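Local coordinates for protein induced by osmotic stress (Scheffersomyces stipitis, PDB 5YWN) that acts as an NADP(H)-binding haloketone reductase of the dihydroflavonol-4-reductase subfamily, probably turning ketones into alcohols with hydride from the cofactor, at residues Y13-Q17 / I195-A200; Q199-V205 / Q328-V332; P115-V120 / P183-L187; T3-G9 / T75-A81. The protein carries 1 engineered substitution. All coordinates share one frame; numbering follows the deposited sequence.

Interaction 1 (Y13-Q17 / I195-A200). With NAP (NADP nicotinamide-adenine-dinucleotide phosphate), chain B.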
# COMPACT_ATOMS: atom_id res chain seq x y z
N TYR A 13 4.98 4.08 -4.36
CA TYR A 13 3.79 4.83 -4.67
C TYR A 13 2.98 5.21 -3.45
O TYR A 13 2.75 6.33 -3.22
CB TYR A 13 2.94 3.99 -5.62
CG TYR A 13 1.48 4.34 -5.86
CD1 TYR A 13 1.09 5.56 -6.36
CD2 TYR A 13 0.51 3.42 -5.67
CE1 TYR A 13 -0.24 5.83 -6.63
CE2 TYR A 13 -0.80 3.68 -5.90
CZ TYR A 13 -1.18 4.89 -6.38
OH TYR A 13 -2.49 5.08 -6.61
N LEU A 14 2.61 4.25 -2.65
CA LEU A 14 1.98 4.52 -1.37
C LEU A 14 2.87 5.30 -0.38
O LEU A 14 2.45 6.16 0.28
CB LEU A 14 1.57 3.23 -0.71
CG LEU A 14 1.04 3.34 0.70
CD1 LEU A 14 -0.15 4.26 0.67
CD2 LEU A 14 0.66 1.98 1.22
N ALA A 15 4.12 4.93 -0.33
CA ALA A 15 5.05 5.51 0.59
C ALA A 15 5.22 7.02 0.35
O ALA A 15 5.22 7.74 1.26
CB ALA A 15 6.36 4.81 0.49
N GLN A 16 5.30 7.43 -0.90
CA GLN A 16 5.37 8.83 -1.27
C GLN A 16 4.15 9.65 -0.88
O GLN A 16 4.29 10.71 -0.49
CB GLN A 16 5.76 9.03 -2.72
CG GLN A 16 7.20 8.69 -3.01
CD GLN A 16 7.72 9.21 -4.32
OE1 GLN A 16 7.68 10.37 -4.58
NE2 GLN A 16 8.23 8.33 -5.13
N GLN A 17 2.96 9.11 -1.06
CA GLN A 17 1.76 9.73 -0.60
C GLN A 17 1.71 9.83 0.92
O GLN A 17 1.33 10.79 1.42
CB GLN A 17 0.52 9.06 -1.17
CG GLN A 17 0.22 9.38 -2.63
CD GLN A 17 -0.42 10.75 -2.83
OE1 GLN A 17 -0.34 11.58 -2.04
NE2 GLN A 17 -1.04 10.93 -3.92
N ILE A 195 -4.96 -0.31 -4.85
CA ILE A 195 -4.78 1.09 -4.63
C ILE A 195 -4.67 1.91 -5.93
O ILE A 195 -3.77 1.75 -6.69
CB ILE A 195 -3.55 1.36 -3.74
CG1 ILE A 195 -3.60 0.58 -2.43
CG2 ILE A 195 -3.39 2.84 -3.51
CD1 ILE A 195 -2.40 0.78 -1.58
N PHE A 196 -5.62 2.80 -6.10
CA PHE A 196 -5.68 3.71 -7.22
C PHE A 196 -5.52 5.17 -6.76
O PHE A 196 -5.70 5.48 -5.65
CB PHE A 196 -6.98 3.60 -8.03
CG PHE A 196 -7.31 2.25 -8.56
CD1 PHE A 196 -6.36 1.31 -8.81
CD2 PHE A 196 -8.61 1.93 -8.82
CE1 PHE A 196 -6.71 0.08 -9.29
CE2 PHE A 196 -8.95 0.71 -9.32
CZ PHE A 196 -8.01 -0.21 -9.53
N GLY A 197 -5.24 6.04 -7.71
CA GLY A 197 -5.07 7.42 -7.46
C GLY A 197 -3.78 8.06 -7.95
O GLY A 197 -2.87 7.41 -8.32
N PRO A 198 -3.73 9.38 -7.97
CA PRO A 198 -2.56 10.09 -8.48
C PRO A 198 -1.31 9.87 -7.66
O PRO A 198 -1.43 9.58 -6.53
CB PRO A 198 -2.98 11.54 -8.38
CG PRO A 198 -3.93 11.59 -7.27
CD PRO A 198 -4.67 10.31 -7.33
N GLN A 199 -0.15 9.95 -8.28
CA GLN A 199 1.13 9.90 -7.61
C GLN A 199 1.37 11.16 -6.82
O GLN A 199 0.91 12.18 -7.19
CB GLN A 199 2.27 9.77 -8.59
CG GLN A 199 2.08 8.79 -9.70
CD GLN A 199 2.36 7.38 -9.30
OE1 GLN A 199 3.41 7.07 -8.84
NE2 GLN A 199 1.42 6.53 -9.52
N ALA A 200 2.16 11.09 -5.76
CA ALA A 200 2.42 12.24 -4.93
C ALA A 200 3.09 13.42 -5.69
O ALA A 200 2.78 14.53 -5.46
CB ALA A 200 3.22 11.85 -3.71
PA NAP B . 5.57 -0.39 -5.06
O1A NAP B . 5.08 0.92 -5.63
O2A NAP B . 6.40 -1.31 -5.91
O5B NAP B . 6.39 -0.07 -3.71
C5B NAP B . 7.33 -1.02 -3.20
C4B NAP B . 8.54 -0.29 -2.64
O4B NAP B . 9.22 -1.11 -1.69
C3B NAP B . 9.54 0.07 -3.74
O3B NAP B . 9.71 1.48 -3.83
C2B NAP B . 10.84 -0.61 -3.36
O2B NAP B . 11.88 0.35 -3.20
C1B NAP B . 10.58 -1.34 -2.06
N9A NAP B . 10.82 -2.80 -2.23
C8A NAP B . 10.11 -3.62 -3.02
N7A NAP B . 10.59 -4.89 -2.95
C5A NAP B . 11.63 -4.89 -2.10
C6A NAP B . 12.59 -5.89 -1.57
N6A NAP B . 12.52 -7.19 -1.96
N1A NAP B . 13.52 -5.46 -0.69
C2A NAP B . 13.60 -4.18 -0.30
N3A NAP B . 12.77 -3.22 -0.74
C4A NAP B . 11.78 -3.51 -1.62
O3 NAP B . 4.29 -1.21 -4.51
PN NAP B . 3.02 -0.43 -3.92
O1N NAP B . 1.82 -0.75 -4.78
O2N NAP B . 3.41 1.01 -3.67
O5D NAP B . 2.81 -1.14 -2.48
C5D NAP B . 3.22 -0.48 -1.29
C4D NAP B . 2.96 -1.39 -0.09
O4D NAP B . 1.56 -1.43 0.21
C3D NAP B . 3.42 -2.82 -0.35
O3D NAP B . 4.48 -3.18 0.55
C2D NAP B . 2.21 -3.70 -0.14
O2D NAP B . 2.46 -4.67 0.88
C1D NAP B . 1.07 -2.78 0.26
N1N NAP B . -0.06 -2.95 -0.66
C2N NAP B . -0.15 -2.17 -1.75
C3N NAP B . -1.22 -2.32 -2.63
C7N NAP B . -1.31 -1.45 -3.85
O7N NAP B . -2.10 -1.75 -4.74
N7N NAP B . -0.53 -0.37 -3.93
C4N NAP B . -2.19 -3.27 -2.38
C5N NAP B . -2.07 -4.06 -1.24
C6N NAP B . -0.99 -3.87 -0.39
P2B NAP B . 12.81 0.77 -4.45
O1X NAP B . 14.11 1.20 -3.82
O2X NAP B . 12.91 -0.50 -5.27
O3X NAP B . 12.04 1.88 -5.12
O HOH W 1 2.98 8.46 -5.07
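Q17 and A200 bring the two backbones nearest, their CA atoms 5.0 Å apart, and from there the first turn of helix 13-24 diverges from the chain leaving strand 194-196. A water spans them, donating to Y13 O and accepting from A200 N. With CG anti to the backbone N (chi1 165°), Y13 sends its ring into the bend of 195-200. Its hydroxyl donates to G197 O over 2.9 Å, from above the carbonyl plane. The Y13 and I195 side chains run past each other in opposite directions, CE2 coming to 3.6 Å from I195 CG2, while the Q199 amide, its plane 17° from that of the ring, sets NE2 3.3 Å from CD1. A phenylalanine here would probably leave G197 O without this donor and the loop less firmly fixed. Bent at chi2, Q17 directs NE2 to P198 O at 3.0 Å. This is the dinucleotide-binding end of a Rossmann helix: Y13 N and L14 N make weak but straight bonds to the pyrophosphate oxygens O1A and O2N, while I195 N holds the carboxamide O7N at 3.2 Å. Helix 238-250 packs V238 on Y13 and I195, helix 211-217 meets Y13 and F196, and helix 318-332 borders F196 and P198.

Interaction 2 (Q199-V205 / Q328-V332)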
# COMPACT_ATOMS: atom_id res chain seq x y z
N GLN A 199 -0.15 9.95 -8.28
CA GLN A 199 1.13 9.90 -7.61
C GLN A 199 1.37 11.16 -6.82
O GLN A 199 0.91 12.18 -7.19
CB GLN A 199 2.27 9.77 -8.59
CG GLN A 199 2.08 8.79 -9.70
CD GLN A 199 2.36 7.38 -9.30
OE1 GLN A 199 3.41 7.07 -8.84
NE2 GLN A 199 1.42 6.53 -9.52
N ALA A 200 2.16 11.09 -5.76
CA ALA A 200 2.42 12.24 -4.93
C ALA A 200 3.09 13.42 -5.69
O ALA A 200 2.78 14.53 -5.46
CB ALA A 200 3.22 11.85 -3.71
N LYS A 201 3.98 13.10 -6.61
CA LYS A 201 4.67 14.07 -7.40
C LYS A 201 4.55 13.79 -8.89
O LYS A 201 4.75 12.68 -9.32
CB LYS A 201 6.13 14.08 -7.03
CG LYS A 201 6.46 14.65 -5.67
CD LYS A 201 6.31 16.14 -5.61
CE LYS A 201 6.54 16.59 -4.21
NZ LYS A 201 6.73 18.03 -4.10
N ASP A 202 4.32 14.84 -9.63
CA ASP A 202 4.20 14.79 -11.07
C ASP A 202 5.46 14.24 -11.69
O ASP A 202 5.39 13.52 -12.61
CB ASP A 202 3.94 16.17 -11.62
CG ASP A 202 2.57 16.68 -11.27
OD1 ASP A 202 1.74 15.88 -10.87
OD2 ASP A 202 2.36 17.87 -11.38
N GLU A 203 6.58 14.56 -11.10
CA GLU A 203 7.89 14.17 -11.55
C GLU A 203 8.13 12.66 -11.53
O GLU A 203 8.94 12.17 -12.22
CB GLU A 203 8.95 14.87 -10.70
CG GLU A 203 8.94 16.36 -10.77
CD GLU A 203 8.09 17.02 -9.72
OE1 GLU A 203 7.13 16.42 -9.24
OE2 GLU A 203 8.36 18.16 -9.39
N GLU A 204 7.39 11.97 -10.70
CA GLU A 204 7.50 10.57 -10.55
C GLU A 204 6.58 9.80 -11.47
O GLU A 204 6.65 8.63 -11.54
CB GLU A 204 7.30 10.17 -9.09
CG GLU A 204 8.39 10.67 -8.13
CD GLU A 204 9.70 9.90 -8.24
OE1 GLU A 204 10.64 10.41 -8.83
OE2 GLU A 204 9.77 8.77 -7.77
N VAL A 205 5.74 10.49 -12.18
CA VAL A 205 4.80 9.84 -13.05
C VAL A 205 5.46 9.01 -14.17
O VAL A 205 5.10 7.88 -14.37
CB VAL A 205 3.82 10.87 -13.61
CG1 VAL A 205 3.00 10.32 -14.74
CG2 VAL A 205 2.94 11.40 -12.52
N GLN A 328 -3.55 13.62 -13.98
CA GLN A 328 -2.13 13.70 -13.80
C GLN A 328 -1.32 13.16 -14.95
O GLN A 328 -0.39 13.76 -15.35
CB GLN A 328 -1.71 13.02 -12.53
CG GLN A 328 -0.24 13.15 -12.23
CD GLN A 328 0.14 12.63 -10.88
OE1 GLN A 328 -0.13 11.52 -10.56
NE2 GLN A 328 0.79 13.46 -10.11
N VAL A 329 -1.68 12.00 -15.46
CA VAL A 329 -0.96 11.41 -16.54
C VAL A 329 -1.07 12.29 -17.80
O VAL A 329 -0.14 12.45 -18.50
CB VAL A 329 -1.39 9.96 -16.81
CG1 VAL A 329 -0.77 9.46 -18.12
CG2 VAL A 329 -1.01 9.08 -15.66
N LEU A 330 -2.23 12.84 -18.04
CA LEU A 330 -2.41 13.75 -19.15
C LEU A 330 -1.56 15.01 -19.00
O LEU A 330 -0.95 15.43 -19.92
CB LEU A 330 -3.86 14.09 -19.38
CG LEU A 330 -4.77 12.95 -19.76
CD1 LEU A 330 -6.16 13.38 -20.01
CD2 LEU A 330 -4.26 12.19 -20.93
N LYS A 331 -1.52 15.56 -17.82
CA LYS A 331 -0.77 16.76 -17.59
C LYS A 331 0.69 16.58 -17.93
O LYS A 331 1.31 17.42 -18.48
CB LYS A 331 -0.90 17.17 -16.15
CG LYS A 331 -0.19 18.44 -15.77
CD LYS A 331 -0.64 18.95 -14.43
CE LYS A 331 0.38 19.82 -13.74
NZ LYS A 331 0.10 19.92 -12.30
N VAL A 332 1.21 15.44 -17.59
CA VAL A 332 2.61 15.18 -17.79
C VAL A 332 2.94 14.77 -19.23
O VAL A 332 4.04 14.85 -19.65
CB VAL A 332 3.10 14.23 -16.72
CG1 VAL A 332 4.59 14.11 -16.79
CG2 VAL A 332 2.76 14.79 -15.36
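Q328 pushes its terminal amide against the backbone of Q199, pairing with both the N-H and the C=O of that residue's backbone. Q199 N donates to Q328 OE1 at 2.8 Å, in the carbonyl plane and on a lone pair, and Q328 NE2 returns a bond of 3.2 Å to Q199 O. The same NE2 also donates to D202 OD1, 2.7 Å away and nearly straight at 166°. Both acceptors lie close to the plane of the amide, so three bonds fix its rotation. The carboxylate of D202 stands almost perpendicular to that amide (82°), and its second oxygen, OD2, forms a salt bridge on its syn side with K331 NZ at 3.2 Å. A fully extended chain, with CG anti to the backbone N (chi1 -176°), carries the Q328 amide across from the helix.

Beside these polar groups three valines pack together. V205 CG2 rests 3.5 Å from Q328 CD, and the other branch, CG1, reaches V329 CG2 and V332 CB; V332 CG2 in turn packs near D202 CB. V205 is brought to this place by a turn in which V205 N bonds to D202 O. Farther out, E204 reaches N41 and Q16, and A200 and K201 lean on Y46, tying the loop to helices 36-46 and 13-24; V329 also touches L220.

The arrangement illustrates how a side-chain amide can imitate the paired N-H and C=O of a neighbouring strand, here joining the last helix of an extended short-chain dehydrogenase/reductase fold to a surface loop that starts near the cofactor site.

Interaction 3 (P115-V120 / P183-L187)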
# COMPACT_ATOMS: atom_id res chain seq x y z
N PRO A 115 14.37 2.30 21.28
CA PRO A 115 13.39 2.18 22.36
C PRO A 115 12.43 3.33 22.48
O PRO A 115 11.42 3.20 23.07
CB PRO A 115 14.26 2.08 23.62
CG PRO A 115 15.55 2.59 23.23
CD PRO A 115 15.72 2.41 21.79
N GLN A 116 12.80 4.46 21.94
CA GLN A 116 11.99 5.62 21.89
C GLN A 116 10.77 5.50 20.98
O GLN A 116 9.90 6.26 21.09
CB GLN A 116 12.82 6.83 21.52
CG GLN A 116 13.04 7.05 20.06
CD GLN A 116 14.16 6.25 19.52
OE1 GLN A 116 14.71 5.44 20.18
NE2 GLN A 116 14.47 6.47 18.31
N ILE A 117 10.77 4.54 20.08
CA ILE A 117 9.66 4.41 19.16
C ILE A 117 8.45 3.84 19.88
O ILE A 117 8.47 2.80 20.38
CB ILE A 117 10.01 3.60 17.92
CG1 ILE A 117 11.07 4.30 17.11
CG2 ILE A 117 8.79 3.45 17.03
CD1 ILE A 117 11.54 3.57 15.89
N THR A 118 7.46 4.69 20.00
CA THR A 118 6.13 4.45 20.49
C THR A 118 5.10 3.68 19.59
O THR A 118 4.22 3.06 20.07
CB THR A 118 5.53 5.76 20.99
OG1 THR A 118 5.27 6.58 19.88
CG2 THR A 118 6.50 6.47 21.88
N ARG A 119 5.18 3.92 18.31
CA ARG A 119 4.24 3.36 17.36
C ARG A 119 4.91 2.79 16.12
O ARG A 119 5.80 3.36 15.61
CB ARG A 119 3.14 4.35 17.00
CG ARG A 119 2.33 4.86 18.14
CD ARG A 119 1.31 3.86 18.60
NE ARG A 119 0.14 3.88 17.78
CZ ARG A 119 -0.93 4.59 18.04
NH1 ARG A 119 -0.99 5.28 19.12
NH2 ARG A 119 -1.92 4.59 17.22
N VAL A 120 4.45 1.63 15.72
CA VAL A 120 4.80 1.00 14.50
C VAL A 120 3.54 0.62 13.70
O VAL A 120 2.59 0.10 14.26
CB VAL A 120 5.66 -0.22 14.72
CG1 VAL A 120 5.88 -0.98 13.44
CG2 VAL A 120 6.94 0.10 15.47
N PRO A 183 7.63 -5.25 23.14
CA PRO A 183 8.31 -4.00 22.83
C PRO A 183 7.68 -2.78 23.45
O PRO A 183 6.61 -2.81 23.90
CB PRO A 183 8.21 -3.90 21.34
CG PRO A 183 7.11 -4.73 20.96
CD PRO A 183 6.83 -5.71 22.02
N ASN A 184 8.43 -1.70 23.42
CA ASN A 184 7.97 -0.41 23.84
C ASN A 184 6.84 0.13 22.97
O ASN A 184 6.12 0.90 23.41
CB ASN A 184 9.11 0.59 23.92
CG ASN A 184 10.09 0.30 25.05
OD1 ASN A 184 9.86 -0.50 25.87
ND2 ASN A 184 11.16 0.97 25.04
N PHE A 185 6.79 -0.25 21.72
CA PHE A 185 5.81 0.28 20.80
C PHE A 185 4.52 -0.51 20.74
O PHE A 185 4.51 -1.64 20.99
CB PHE A 185 6.39 0.40 19.42
CG PHE A 185 6.91 -0.88 18.84
CD1 PHE A 185 6.07 -1.78 18.24
CD2 PHE A 185 8.22 -1.17 18.87
CE1 PHE A 185 6.56 -2.94 17.70
CE2 PHE A 185 8.72 -2.32 18.34
CZ PHE A 185 7.89 -3.21 17.76
N ALA A 186 3.46 0.17 20.40
CA ALA A 186 2.23 -0.44 19.97
C ALA A 186 2.18 -0.62 18.43
O ALA A 186 2.63 0.20 17.68
CB ALA A 186 1.07 0.35 20.44
N LEU A 187 1.61 -1.71 18.00
CA LEU A 187 1.56 -2.03 16.61
C LEU A 187 0.17 -1.88 16.07
O LEU A 187 -0.78 -2.16 16.73
CB LEU A 187 2.04 -3.44 16.34
CG LEU A 187 1.92 -4.06 14.94
CD1 LEU A 187 2.75 -3.32 13.93
CD2 LEU A 187 2.28 -5.53 14.92
O HOH W 2 0.44 1.75 16.08
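F185 turns its CG between its own backbone N and carbonyl carbon (chi1 58°), and V120 holds CG2 anti to the carbonyl carbon; together these torsions set the methyl over the ring. V120 CG2 lies 3.6 Å from the F185 ring centroid and 17° off the normal, a CH-pi contact, while P183 CB occupies the opposite face. A serine in place of F185 would probably open a gap under V120 CG2 and leave P183 without its aromatic partner. The other branch of V120, CG1, meets L187 CD1 at 3.9 Å. The backbones run parallel: A186 N donates to T118 O, and A186 O receives V120 N at 3.0 Å in a bond of 173°. Before the strands begin, N184 ND2 reaches back to P115 O at 3.0 Å, with that oxygen close to the plane of the amide. On the other face of the sheet R119 CD packs on A186 CB; its NE donates to a water, and its NH2 to the carbonyls of A248 and K251. Strand 74-79 continues the sheet beyond R119, G256 bonds to L187, helix 91-113 packs L107 and I110 on F185, and helix 159-181 packs F177 on F185 and A174, W175 and V178 on L187.

Interaction 4 (T3-G9 / T75-A81). With NAP (NADP nicotinamide-adenine-dinucleotide phosphate), chain B.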
# COMPACT_ATOMS: atom_id res chain seq x y z
N THR A 3 8.28 15.95 15.88
CA THR A 3 8.40 14.52 15.79
C THR A 3 8.88 14.03 14.42
O THR A 3 8.47 14.51 13.40
CB THR A 3 7.03 13.91 16.02
OG1 THR A 3 6.49 14.42 17.23
CG2 THR A 3 7.09 12.44 16.07
N SER A 4 9.72 13.03 14.43
CA SER A 4 10.19 12.39 13.22
C SER A 4 9.52 11.04 12.94
O SER A 4 9.38 10.23 13.79
CB SER A 4 11.69 12.22 13.25
OG SER A 4 12.32 13.35 12.85
N VAL A 5 9.15 10.83 11.70
CA VAL A 5 8.58 9.60 11.26
C VAL A 5 9.52 8.84 10.31
O VAL A 5 9.96 9.37 9.37
CB VAL A 5 7.21 9.82 10.60
CG1 VAL A 5 6.64 8.54 10.07
CG2 VAL A 5 6.25 10.55 11.49
N PHE A 6 9.77 7.58 10.59
CA PHE A 6 10.54 6.75 9.70
C PHE A 6 9.65 5.97 8.73
O PHE A 6 8.69 5.37 9.15
CB PHE A 6 11.43 5.80 10.47
CG PHE A 6 12.53 5.22 9.66
CD1 PHE A 6 12.28 4.32 8.69
CD2 PHE A 6 13.82 5.63 9.86
CE1 PHE A 6 13.30 3.80 7.95
CE2 PHE A 6 14.84 5.15 9.11
CZ PHE A 6 14.58 4.22 8.16
N VAL A 7 9.96 6.03 7.45
CA VAL A 7 9.20 5.31 6.44
C VAL A 7 10.10 4.42 5.59
O VAL A 7 10.87 4.89 4.82
CB VAL A 7 8.43 6.27 5.52
CG1 VAL A 7 7.67 5.52 4.47
CG2 VAL A 7 7.55 7.23 6.27
N SER A 8 9.96 3.12 5.73
CA SER A 8 10.67 2.18 4.91
C SER A 8 10.16 2.17 3.46
O SER A 8 9.04 2.43 3.24
CB SER A 8 10.67 0.80 5.52
OG SER A 8 9.46 0.17 5.40
N GLY A 9 11.02 1.86 2.52
CA GLY A 9 10.66 1.91 1.13
C GLY A 9 10.09 3.22 0.63
O GLY A 9 9.05 3.27 0.09
N THR A 75 10.34 8.70 16.47
CA THR A 75 9.49 7.99 17.39
C THR A 75 8.34 7.14 16.78
O THR A 75 7.61 6.56 17.47
CB THR A 75 8.92 8.92 18.43
OG1 THR A 75 8.02 9.79 17.82
CG2 THR A 75 10.00 9.71 19.15
N ILE A 76 8.21 7.18 15.47
CA ILE A 76 7.23 6.44 14.68
C ILE A 76 7.90 5.69 13.53
O ILE A 76 8.71 6.23 12.85
CB ILE A 76 6.14 7.36 14.09
CG1 ILE A 76 5.62 8.33 15.14
CG2 ILE A 76 5.05 6.58 13.42
CD1 ILE A 76 4.69 7.73 16.13
N PHE A 77 7.55 4.43 13.33
CA PHE A 77 8.06 3.66 12.21
C PHE A 77 6.93 3.13 11.35
O PHE A 77 6.13 2.39 11.81
CB PHE A 77 8.95 2.53 12.67
CG PHE A 77 9.83 1.94 11.61
CD1 PHE A 77 9.31 1.19 10.60
CD2 PHE A 77 11.19 2.15 11.62
CE1 PHE A 77 10.12 0.65 9.63
CE2 PHE A 77 12.00 1.64 10.65
CZ PHE A 77 11.47 0.88 9.66
N LEU A 78 6.91 3.50 10.10
CA LEU A 78 6.00 2.93 9.15
C LEU A 78 6.76 2.01 8.18
O LEU A 78 7.51 2.45 7.34
CB LEU A 78 5.26 4.01 8.44
CG LEU A 78 4.81 5.20 9.28
CD1 LEU A 78 4.20 6.29 8.48
CD2 LEU A 78 3.85 4.76 10.34
N HIS A 79 6.54 0.72 8.35
CA HIS A 79 7.13 -0.28 7.51
C HIS A 79 6.25 -0.61 6.31
O HIS A 79 5.30 -1.32 6.40
CB HIS A 79 7.40 -1.53 8.33
CG HIS A 79 8.10 -2.61 7.57
ND1 HIS A 79 9.06 -2.35 6.64
CD2 HIS A 79 7.99 -3.95 7.62
CE1 HIS A 79 9.51 -3.48 6.15
NE2 HIS A 79 8.87 -4.46 6.74
N THR A 80 6.59 -0.02 5.19
CA THR A 80 5.83 -0.18 3.97
C THR A 80 6.51 -0.97 2.84
O THR A 80 5.86 -1.47 1.99
CB THR A 80 5.39 1.19 3.40
OG1 THR A 80 6.46 1.79 2.73
CG2 THR A 80 4.90 2.13 4.46
N ALA A 81 7.81 -1.05 2.87
CA ALA A 81 8.53 -1.76 1.87
C ALA A 81 8.24 -3.25 1.85
O ALA A 81 8.29 -3.89 2.83
CB ALA A 81 10.01 -1.50 1.99
PA NAP B . 5.57 -0.39 -5.06
O1A NAP B . 5.08 0.92 -5.63
O2A NAP B . 6.40 -1.31 -5.91
O5B NAP B . 6.39 -0.07 -3.71
C5B NAP B . 7.33 -1.02 -3.20
C4B NAP B . 8.54 -0.29 -2.64
O4B NAP B . 9.22 -1.11 -1.69
C3B NAP B . 9.54 0.07 -3.74
O3B NAP B . 9.71 1.48 -3.83
C2B NAP B . 10.84 -0.61 -3.36
O2B NAP B . 11.88 0.35 -3.20
C1B NAP B . 10.58 -1.34 -2.06
N9A NAP B . 10.82 -2.80 -2.23
C8A NAP B . 10.11 -3.62 -3.02
N7A NAP B . 10.59 -4.89 -2.95
C5A NAP B . 11.63 -4.89 -2.10
C6A NAP B . 12.59 -5.89 -1.57
N6A NAP B . 12.52 -7.19 -1.96
N1A NAP B . 13.52 -5.46 -0.69
C2A NAP B . 13.60 -4.18 -0.30
N3A NAP B . 12.77 -3.22 -0.74
C4A NAP B . 11.78 -3.51 -1.62
O3 NAP B . 4.29 -1.21 -4.51
PN NAP B . 3.02 -0.43 -3.92
O1N NAP B . 1.82 -0.75 -4.78
O2N NAP B . 3.41 1.01 -3.67
O5D NAP B . 2.81 -1.14 -2.48
C5D NAP B . 3.22 -0.48 -1.29
C4D NAP B . 2.96 -1.39 -0.09
O4D NAP B . 1.56 -1.43 0.21
C3D NAP B . 3.42 -2.82 -0.35
O3D NAP B . 4.48 -3.18 0.55
C2D NAP B . 2.21 -3.70 -0.14
O2D NAP B . 2.46 -4.67 0.88
C1D NAP B . 1.07 -2.78 0.26
N1N NAP B . -0.06 -2.95 -0.66
C2N NAP B . -0.15 -2.17 -1.75
C3N NAP B . -1.22 -2.32 -2.63
C7N NAP B . -1.31 -1.45 -3.85
O7N NAP B . -2.10 -1.75 -4.74
N7N NAP B . -0.53 -0.37 -3.93
C4N NAP B . -2.19 -3.27 -2.38
C5N NAP B . -2.07 -4.06 -1.24
C6N NAP B . -0.99 -3.87 -0.39
P2B NAP B . 12.81 0.77 -4.45
O1X NAP B . 14.11 1.20 -3.82
O2X NAP B . 12.91 -0.50 -5.27
O3X NAP B . 12.04 1.88 -5.12
O HOH W 3 7.06 1.30 0.10
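F6 and F77 sit at the centre of two parallel strands, 4-7 and 75-79, whose axes approach to 4.7 Å at an angle of 20°. These are the first and fourth strands of the Rossmann sheet, neighbours at the middle of its 3-2-1-4-5-6-7 order. F6 carries the register through both backbone groups, its N donating to I76 O and its O accepting from L78 N.

The two phenyl rings leave the sheet side by side and point the same way, each with CG anti to its backbone N; their planes are 8° apart and their centroids 4.7 Å, yet they are slid so far that they barely overlap. On the other face V5 CG1 packs on L78 CD1 at 3.7 Å, and V7 CG2 touches the same methyl, beneath residues of helix 13-24.

Toward the C-terminal ends of the two segments the chemistry becomes polar. S8 OG gathers three partners: it shares a hydrogen bond with H79 ND1, at the edge of the imidazole, and accepts from T80 N at 2.9 Å and from A81 N at 3.3 Å. The far nitrogen of the ring, H79 NE2, is bonded to T103. T80 OG1 donates to S8 O at 2.7 Å, and a water donates to both T80 OG1 and G9 O. G9, in the glycine-rich turn that follows the first strand, has positive phi, and a CB there would clash with A81 CB. These bonds probably help to hold T80 in place for the cofactor: the NADP ribose hydroxyl O3D donates to T80 O over 2.6 Å.

Interactions 1 and 4 are buried and both touch NADP: interaction 4 pairs the strands before and beside the glycine-rich turn, interaction 1 uses the helix that follows it, and A15 packs on G9 and T80 where they meet. Interaction 3 extends the same sheet, R119 O probably bonding to F77 N, but lies nearer its edge and away from the cofactor, so backbone pairing and apolar packing dominate. Interaction 2 is the surface member, built on one side-chain amide and a salt bridge; it shares Q199 and A200 with interaction 1, and Q16 probably bonds to E204 between them. Regular strand bonds thus join the sheet in interactions 3 and 4, while in interactions 1 and 2 side chains bond to the backbone of the 195-205 region.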